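Local coordinates for endo-pectate lyase (Erwinia chrysanthemi, PDB 3B4N), which cleaves polygalacturonate by calcium-dependent beta-elimination, probably attacks highly methylated pectins too, and probably works from within the polymer chain, at residues Lys249-Cys254 and Ala281-Asn286; Gly262-Thr267 and Tyr287-Thr292; Cys309-Gly314 and Thr332-Ser337. All coordinates share one frame; numbering follows the deposited sequence.

In the fold
The three contacts cluster toward the C-terminal end of the right-handed parallel beta-helix, each centre about 8 Å from the other two. Contacts 1 and 2 interleave along the chain: strands 246-253 and 264-268 follow one another, as do 276-284 and 290-298, so that one coil stacks on the next in two places. Asp-289 of contact 2 bonds to Ser-253 and Asn-284 of contact 1, tying the pairings together. Contact 3 follows in sequence. Its strand 309-313 lies beside 276-284, its strand 334-336 beside 290-298, and the Cys-309 to Cys-334 disulfide joins 309-313 to 334-336 across two faces. The Cys-254 side chain of contact 1 lies about 10 Å from a bound zinc ion.

Contact 1: residues Lys249-Cys254 and Ala281-Asn286; sequences KLWRSC and AGVNRN
Arg-252 and Asn-284 meet at about a right angle, with the guanidinium plane turned 62° from the amide plane. Arg-252 NH2 donates to Asn-284 OD1 at 3.0 Å; the oxygen lies in the guanidinium plane, while the nitrogen stands above the plane of the amide carbonyl. A water 2.7 Å from Arg-252 NH1 donates to the same OD1, which therefore accepts twice. At the other end of the amide, Asn-284 ND2 reaches Cys-254 O at 2.9 Å, so a group that both gives and accepts is used at both ends and its rotation is fixed. Bending at chi2 (59°) brings the arginine chain over Gly-282, where Arg-252 CD packs 3.6 Å from Gly-282 O; a residue without a side chain suits this tight spot.

On the opposite face of the sheet, Trp-251 CE3 lies 3.8 Å from Ala-281 CB, and Val-283 CG1 meets the ring at its edge, 3.6 Å from Trp-251 CZ3. The parallel ladder is made by the backbone bonds Gly-282 N to Trp-251 O and Ser-253 N to Gly-282 O.

Strand 246-253 lies between strands 224-228 and 276-284 in the sheet. His-228 of the former bonds to Trp-251 NE1, Leu-266 of strand 264-268 packs against Trp-251 and Ala-281, and Phe-312 of strand 309-313 receives Arg-252 in a cation-pi contact.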
# COMPACT_ATOMS: atom_id res chain seq x y z
N LYS A 249 -9.00 -5.38 -5.87
CA LYS A 249 -8.27 -6.39 -5.11
C LYS A 249 -6.91 -5.85 -4.72
O LYS A 249 -6.41 -4.91 -5.33
CB LYS A 249 -8.14 -7.70 -5.88
CG LYS A 249 -7.46 -7.60 -7.22
CD LYS A 249 -7.24 -9.00 -7.82
CE LYS A 249 -8.55 -9.74 -8.11
NZ LYS A 249 -9.37 -9.09 -9.18
N LEU A 250 -6.32 -6.43 -3.68
CA LEU A 250 -5.01 -5.98 -3.23
C LEU A 250 -3.89 -6.44 -4.13
O LEU A 250 -3.02 -5.64 -4.50
CB LEU A 250 -4.75 -6.49 -1.81
CG LEU A 250 -3.35 -6.28 -1.23
CD1 LEU A 250 -3.02 -4.79 -1.12
CD2 LEU A 250 -3.27 -6.95 0.13
N TRP A 251 -3.91 -7.71 -4.52
CA TRP A 251 -2.82 -8.26 -5.33
C TRP A 251 -3.32 -9.30 -6.31
O TRP A 251 -4.18 -10.12 -5.98
CB TRP A 251 -1.79 -8.90 -4.39
CG TRP A 251 -0.69 -9.68 -5.04
CD1 TRP A 251 0.56 -9.22 -5.38
CD2 TRP A 251 -0.68 -11.09 -5.29
NE1 TRP A 251 1.35 -10.27 -5.82
CE2 TRP A 251 0.61 -11.43 -5.77
CE3 TRP A 251 -1.63 -12.11 -5.14
CZ2 TRP A 251 0.97 -12.74 -6.10
CZ3 TRP A 251 -1.27 -13.41 -5.48
CH2 TRP A 251 0.02 -13.71 -5.95
N ARG A 252 -2.78 -9.25 -7.52
CA ARG A 252 -3.12 -10.22 -8.54
C ARG A 252 -1.89 -10.71 -9.27
O ARG A 252 -1.09 -9.92 -9.78
CB ARG A 252 -4.09 -9.61 -9.56
CG ARG A 252 -4.58 -10.60 -10.63
CD ARG A 252 -5.31 -11.80 -10.02
NE ARG A 252 -6.14 -12.51 -11.00
CZ ARG A 252 -5.85 -13.68 -11.56
NH1 ARG A 252 -6.68 -14.23 -12.44
NH2 ARG A 252 -4.73 -14.32 -11.23
N SER A 253 -1.72 -12.02 -9.29
CA SER A 253 -0.64 -12.63 -10.06
C SER A 253 -1.23 -12.52 -11.46
O SER A 253 -2.35 -12.96 -11.70
CB SER A 253 -0.49 -14.10 -9.69
OG SER A 253 0.37 -14.75 -10.60
N CYS A 254 -0.50 -11.93 -12.40
CA CYS A 254 -1.04 -11.75 -13.74
C CYS A 254 -1.77 -12.98 -14.28
O CYS A 254 -1.19 -14.06 -14.39
CB CYS A 254 0.07 -11.36 -14.70
SG CYS A 254 -0.60 -10.66 -16.24
N ALA A 281 -6.64 -11.41 -2.71
CA ALA A 281 -5.59 -11.96 -3.56
C ALA A 281 -6.09 -12.97 -4.57
O ALA A 281 -7.01 -13.73 -4.30
CB ALA A 281 -4.54 -12.62 -2.68
N GLY A 282 -5.43 -12.98 -5.73
CA GLY A 282 -5.76 -13.92 -6.79
C GLY A 282 -4.50 -14.65 -7.23
O GLY A 282 -3.58 -14.04 -7.79
N VAL A 283 -4.45 -15.95 -6.98
CA VAL A 283 -3.31 -16.78 -7.34
C VAL A 283 -3.63 -17.70 -8.50
O VAL A 283 -4.76 -18.18 -8.63
CB VAL A 283 -2.83 -17.67 -6.14
CG1 VAL A 283 -2.31 -16.80 -5.01
CG2 VAL A 283 -3.97 -18.56 -5.64
N ASN A 284 -2.64 -17.93 -9.36
CA ASN A 284 -2.82 -18.87 -10.47
C ASN A 284 -2.28 -20.17 -9.90
O ASN A 284 -1.06 -20.39 -9.87
CB ASN A 284 -1.99 -18.46 -11.69
CG ASN A 284 -2.42 -17.14 -12.25
OD1 ASN A 284 -3.61 -16.84 -12.35
ND2 ASN A 284 -1.45 -16.32 -12.65
N ARG A 285 -3.15 -21.05 -9.42
CA ARG A 285 -2.65 -22.27 -8.81
C ARG A 285 -1.92 -23.20 -9.77
O ARG A 285 -1.04 -23.94 -9.35
CB ARG A 285 -3.77 -23.01 -8.08
CG ARG A 285 -4.76 -23.71 -8.96
CD ARG A 285 -5.83 -24.33 -8.08
NE ARG A 285 -6.71 -25.21 -8.83
CZ ARG A 285 -7.95 -25.53 -8.46
NH1 ARG A 285 -8.46 -25.03 -7.34
NH2 ARG A 285 -8.67 -26.35 -9.21
N ASN A 286 -2.27 -23.15 -11.05
CA ASN A 286 -1.59 -24.01 -12.02
C ASN A 286 -0.14 -23.60 -12.27
O ASN A 286 0.65 -24.38 -12.80
CB ASN A 286 -2.37 -24.03 -13.35
CG ASN A 286 -2.50 -22.66 -13.97
OD1 ASN A 286 -2.92 -21.70 -13.31
ND2 ASN A 286 -2.14 -22.54 -15.24
O HOH W 1 -5.84 -16.38 -13.89

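Contact 2: residues Gly262-Thr267 and Tyr287-Thr292; sequences GPRFLT and YGDVAT
Successive coils of the right-handed parallel beta-helix stack here, Phe-265, Leu-266 and Thr-267 pairing with Val-290, Ala-291 and Thr-292. The strands run 7° from parallel, and the backbone bonds alternate between them: Val-290 N gives to Arg-264 O, Leu-266 N to Val-290 O, and Thr-292 N to Leu-266 O, the last the shortest of the three, at 2.7 Å.

Just before the paired strands, Asp-289 continues the ladder with its side chain. Its CG turns away from its own carbonyl carbon, at chi1 -62°, and OD1 takes the N-H of Arg-264 at 2.8 Å, met from above the carboxylate plane. Asp-289 OD2 is bonded to Ser-253 OG and Asn-284 N, so this buried carboxylate has partners at both oxygens. Arg-264 and Asp-289 lie side by side, but their charged ends do not touch. The extended arginine carries its guanidinium on to Asn-229 O, Ser-230 O and Ser-253 OG, as its several N-H groups allow.

The two faces of this parallel beta-helix wall differ in burial. Leu-266 CB sits 4.2 Å from Ala-291 CB on the buried face, where small and apolar residues fit. On the other, more exposed face Phe-265 turns the edge of its ring to Val-290, Phe-265 CD2 lying 3.8 Å from Val-290 CB, and Thr-267 pairs with Thr-292 there, where beta-branched, polar residues suit a strand near solvent.

In the loops that lead into the two strands, Pro-263, after a cis peptide bond, sets its CA 3.3 Å from Tyr-287 O and its CB 3.3 Å from Gly-288 O. Gly-288 has a positive phi of 82°, where a CB would press on the carbonyl oxygen of Tyr-287, so glycine suits the place.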
# COMPACT_ATOMS: atom_id res chain seq x y z
N GLY A 262 4.74 -18.87 -13.70
CA GLY A 262 4.99 -18.62 -12.29
C GLY A 262 6.26 -19.29 -11.81
O GLY A 262 7.11 -19.65 -12.62
N PRO A 263 6.41 -19.48 -10.49
CA PRO A 263 5.44 -19.09 -9.46
C PRO A 263 5.58 -17.64 -9.04
O PRO A 263 6.65 -17.05 -9.16
CB PRO A 263 5.77 -20.03 -8.31
CG PRO A 263 7.28 -20.12 -8.41
CD PRO A 263 7.51 -20.27 -9.90
N ARG A 264 4.47 -17.06 -8.58
CA ARG A 264 4.48 -15.69 -8.06
C ARG A 264 4.00 -15.80 -6.62
O ARG A 264 3.06 -16.53 -6.31
CB ARG A 264 3.56 -14.79 -8.87
CG ARG A 264 3.99 -14.69 -10.32
CD ARG A 264 3.23 -13.60 -11.04
NE ARG A 264 3.66 -13.47 -12.43
CZ ARG A 264 2.90 -13.80 -13.47
NH1 ARG A 264 1.68 -14.30 -13.29
NH2 ARG A 264 3.35 -13.60 -14.70
N PHE A 265 4.66 -15.06 -5.73
CA PHE A 265 4.32 -15.13 -4.32
C PHE A 265 3.88 -13.83 -3.71
O PHE A 265 4.35 -12.76 -4.09
CB PHE A 265 5.51 -15.64 -3.52
CG PHE A 265 6.05 -16.95 -4.01
CD1 PHE A 265 7.22 -17.00 -4.76
CD2 PHE A 265 5.39 -18.14 -3.70
CE1 PHE A 265 7.72 -18.22 -5.20
CE2 PHE A 265 5.89 -19.36 -4.14
CZ PHE A 265 7.06 -19.40 -4.89
N LEU A 266 2.95 -13.93 -2.78
CA LEU A 266 2.48 -12.78 -2.03
C LEU A 266 2.67 -13.11 -0.55
O LEU A 266 2.31 -14.20 -0.10
CB LEU A 266 1.00 -12.50 -2.30
CG LEU A 266 0.38 -11.46 -1.34
CD1 LEU A 266 0.97 -10.08 -1.64
CD2 LEU A 266 -1.13 -11.45 -1.49
N THR A 267 3.26 -12.17 0.18
CA THR A 267 3.45 -12.33 1.62
C THR A 267 2.86 -11.10 2.28
O THR A 267 3.42 -10.01 2.17
CB THR A 267 4.93 -12.40 2.01
OG1 THR A 267 5.55 -13.51 1.36
CG2 THR A 267 5.08 -12.57 3.53
N TYR A 287 0.22 -22.38 -11.88
CA TYR A 287 1.58 -21.89 -12.06
C TYR A 287 2.38 -21.93 -10.76
O TYR A 287 3.50 -21.45 -10.70
CB TYR A 287 1.57 -20.47 -12.62
CG TYR A 287 1.12 -20.36 -14.07
CD1 TYR A 287 0.49 -19.20 -14.53
CD2 TYR A 287 1.37 -21.38 -14.99
CE1 TYR A 287 0.12 -19.05 -15.86
CE2 TYR A 287 1.00 -21.24 -16.34
CZ TYR A 287 0.38 -20.07 -16.76
OH TYR A 287 0.04 -19.90 -18.08
N GLY A 288 1.77 -22.49 -9.72
CA GLY A 288 2.46 -22.63 -8.44
C GLY A 288 2.48 -21.41 -7.54
O GLY A 288 3.25 -21.38 -6.58
N ASP A 289 1.65 -20.42 -7.83
CA ASP A 289 1.60 -19.21 -7.01
C ASP A 289 1.16 -19.53 -5.59
O ASP A 289 0.33 -20.41 -5.37
CB ASP A 289 0.58 -18.21 -7.54
CG ASP A 289 0.89 -17.71 -8.93
OD1 ASP A 289 1.98 -17.98 -9.48
OD2 ASP A 289 0.00 -17.03 -9.46
N VAL A 290 1.70 -18.80 -4.62
CA VAL A 290 1.28 -19.01 -3.24
C VAL A 290 1.13 -17.68 -2.53
O VAL A 290 2.06 -16.86 -2.53
CB VAL A 290 2.29 -19.85 -2.43
CG1 VAL A 290 1.73 -20.09 -1.02
CG2 VAL A 290 2.55 -21.18 -3.13
N ALA A 291 -0.04 -17.45 -1.94
CA ALA A 291 -0.30 -16.24 -1.18
C ALA A 291 -0.28 -16.63 0.29
O ALA A 291 -1.04 -17.49 0.71
CB ALA A 291 -1.66 -15.66 -1.54
N THR A 292 0.60 -16.00 1.06
CA THR A 292 0.72 -16.27 2.49
C THR A 292 0.24 -15.00 3.18
O THR A 292 0.90 -13.97 3.10
CB THR A 292 2.18 -16.60 2.83
OG1 THR A 292 2.57 -17.78 2.11
CG2 THR A 292 2.36 -16.85 4.32

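Contact 3: residues Cys309-Gly314 and Thr332-Ser337; sequences CEEFKG and TNCKVS
Glu-311 OE1 lies 3.7 Å from Asn-333 CB and is gripped by two polar partners, Thr-331 OG1 and a water that donates to it at 2.7 Å. The same water donates to Asn-333 OD1, at 2.6 Å, and so bridges two acceptors that could not bond directly. The two side chains cross at about a right angle, and their carboxylate and amide planes stand 82° apart. Each flat group also has a second fixed end: Glu-311 OE2 forms a salt bridge with Arg-285, and Asn-333 ND2 bonds to Asp-289 O. The extended chain of the glutamate beyond CG suits this reach, and the nearby arginine would be expected to favour its charged form.

A disulfide joins the two segments covalently. Cys-309 SG and Cys-334 SG lie 2.1 Å apart with a chi3 of -81°, near the right angle that such bonds prefer. Cys-309 SG stands anti to its backbone nitrogen, which carries it across to Cys-334. Strands 309-313 and 334-336 run nearly antiparallel, at 172°, yet their axes come no nearer than 7.9 Å and no backbone hydrogen bond joins them. They belong to different faces of the beta-helix: 309-313 lies in the sheet beside strand 276-284, and 334-336 lies parallel to 290-298, so the crosslink ties one face to another near the C-terminal end.

Apolar groups fill in around the sulfurs. The aliphatic part of Glu-311 puts CG 3.7 Å from Cys-334 SG, and Val-336 CG1 lies 3.8 Å from Cys-309 CB. Lys-335, the centre of an inverse gamma turn with a weak bond from Val-336 N to Cys-334 O, points away from the buried disulfide, as befits a charged residue, and its side chain touches Val-290 and Thr-292.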
# COMPACT_ATOMS: atom_id res chain seq x y z
N CYS A 309 -8.50 -15.07 -0.28
CA CYS A 309 -7.65 -15.67 -1.31
C CYS A 309 -8.48 -16.48 -2.28
O CYS A 309 -9.24 -17.35 -1.87
CB CYS A 309 -6.59 -16.56 -0.67
SG CYS A 309 -5.29 -17.22 -1.77
N GLU A 310 -8.36 -16.19 -3.57
CA GLU A 310 -9.10 -16.92 -4.58
C GLU A 310 -8.13 -17.58 -5.53
O GLU A 310 -7.11 -16.99 -5.90
CB GLU A 310 -10.04 -15.99 -5.35
CG GLU A 310 -11.13 -15.37 -4.48
CD GLU A 310 -12.07 -14.47 -5.25
OE1 GLU A 310 -11.59 -13.64 -6.05
OE2 GLU A 310 -13.30 -14.59 -5.06
N GLU A 311 -8.44 -18.81 -5.91
CA GLU A 311 -7.60 -19.57 -6.84
C GLU A 311 -8.16 -19.47 -8.25
O GLU A 311 -9.37 -19.50 -8.45
CB GLU A 311 -7.52 -21.03 -6.40
CG GLU A 311 -6.65 -21.20 -5.15
CD GLU A 311 -6.55 -22.62 -4.64
OE1 GLU A 311 -5.77 -22.83 -3.69
OE2 GLU A 311 -7.23 -23.53 -5.17
N PHE A 312 -7.24 -19.32 -9.21
CA PHE A 312 -7.57 -19.19 -10.63
C PHE A 312 -6.65 -20.07 -11.45
O PHE A 312 -5.66 -20.60 -10.94
CB PHE A 312 -7.29 -17.77 -11.12
CG PHE A 312 -8.16 -16.72 -10.52
CD1 PHE A 312 -9.28 -16.25 -11.19
CD2 PHE A 312 -7.81 -16.15 -9.29
CE1 PHE A 312 -10.06 -15.24 -10.66
CE2 PHE A 312 -8.58 -15.13 -8.75
CZ PHE A 312 -9.71 -14.67 -9.43
N LYS A 313 -6.98 -20.18 -12.73
CA LYS A 313 -6.13 -20.90 -13.67
C LYS A 313 -5.56 -19.78 -14.53
O LYS A 313 -6.31 -19.01 -15.13
CB LYS A 313 -6.94 -21.83 -14.57
CG LYS A 313 -6.06 -22.65 -15.52
CD LYS A 313 -6.87 -23.38 -16.59
CE LYS A 313 -7.42 -22.41 -17.62
NZ LYS A 313 -8.16 -23.11 -18.71
N GLY A 314 -4.24 -19.66 -14.56
CA GLY A 314 -3.61 -18.63 -15.37
C GLY A 314 -3.31 -19.17 -16.76
O GLY A 314 -3.21 -20.39 -16.94
N THR A 332 -2.61 -25.38 -0.58
CA THR A 332 -1.23 -25.23 -1.03
C THR A 332 -0.95 -23.82 -1.56
O THR A 332 0.07 -23.22 -1.25
CB THR A 332 -0.92 -26.24 -2.16
OG1 THR A 332 -1.07 -27.57 -1.66
CG2 THR A 332 0.50 -26.04 -2.69
N ASN A 333 -1.89 -23.31 -2.35
CA ASN A 333 -1.71 -22.01 -2.97
C ASN A 333 -2.28 -20.83 -2.20
O ASN A 333 -1.89 -19.69 -2.44
CB ASN A 333 -2.26 -22.08 -4.39
CG ASN A 333 -1.67 -23.23 -5.16
OD1 ASN A 333 -2.24 -24.32 -5.22
ND2 ASN A 333 -0.48 -23.02 -5.71
N CYS A 334 -3.20 -21.10 -1.29
CA CYS A 334 -3.79 -20.05 -0.46
C CYS A 334 -3.43 -20.35 0.98
O CYS A 334 -4.19 -21.01 1.71
CB CYS A 334 -5.30 -20.01 -0.63
SG CYS A 334 -5.88 -19.15 -2.13
N LYS A 335 -2.26 -19.89 1.39
CA LYS A 335 -1.76 -20.09 2.73
C LYS A 335 -2.30 -19.00 3.64
O LYS A 335 -1.57 -18.12 4.11
CB LYS A 335 -0.23 -20.10 2.75
CG LYS A 335 0.40 -21.35 2.15
CD LYS A 335 0.23 -22.55 3.08
CE LYS A 335 0.94 -23.78 2.53
NZ LYS A 335 0.76 -24.95 3.45
N VAL A 336 -3.61 -19.04 3.85
CA VAL A 336 -4.29 -18.10 4.71
C VAL A 336 -5.29 -18.91 5.54
O VAL A 336 -5.97 -19.79 5.02
CB VAL A 336 -5.01 -16.98 3.91
CG1 VAL A 336 -6.07 -17.58 2.99
CG2 VAL A 336 -5.64 -15.97 4.86
N SER A 337 -5.32 -18.63 6.84
CA SER A 337 -6.23 -19.32 7.75
C SER A 337 -7.25 -18.30 8.25
O SER A 337 -7.02 -17.10 8.15
CB SER A 337 -5.46 -19.90 8.94
OG SER A 337 -4.41 -20.77 8.54
O HOH W 2 -4.15 -25.02 -3.65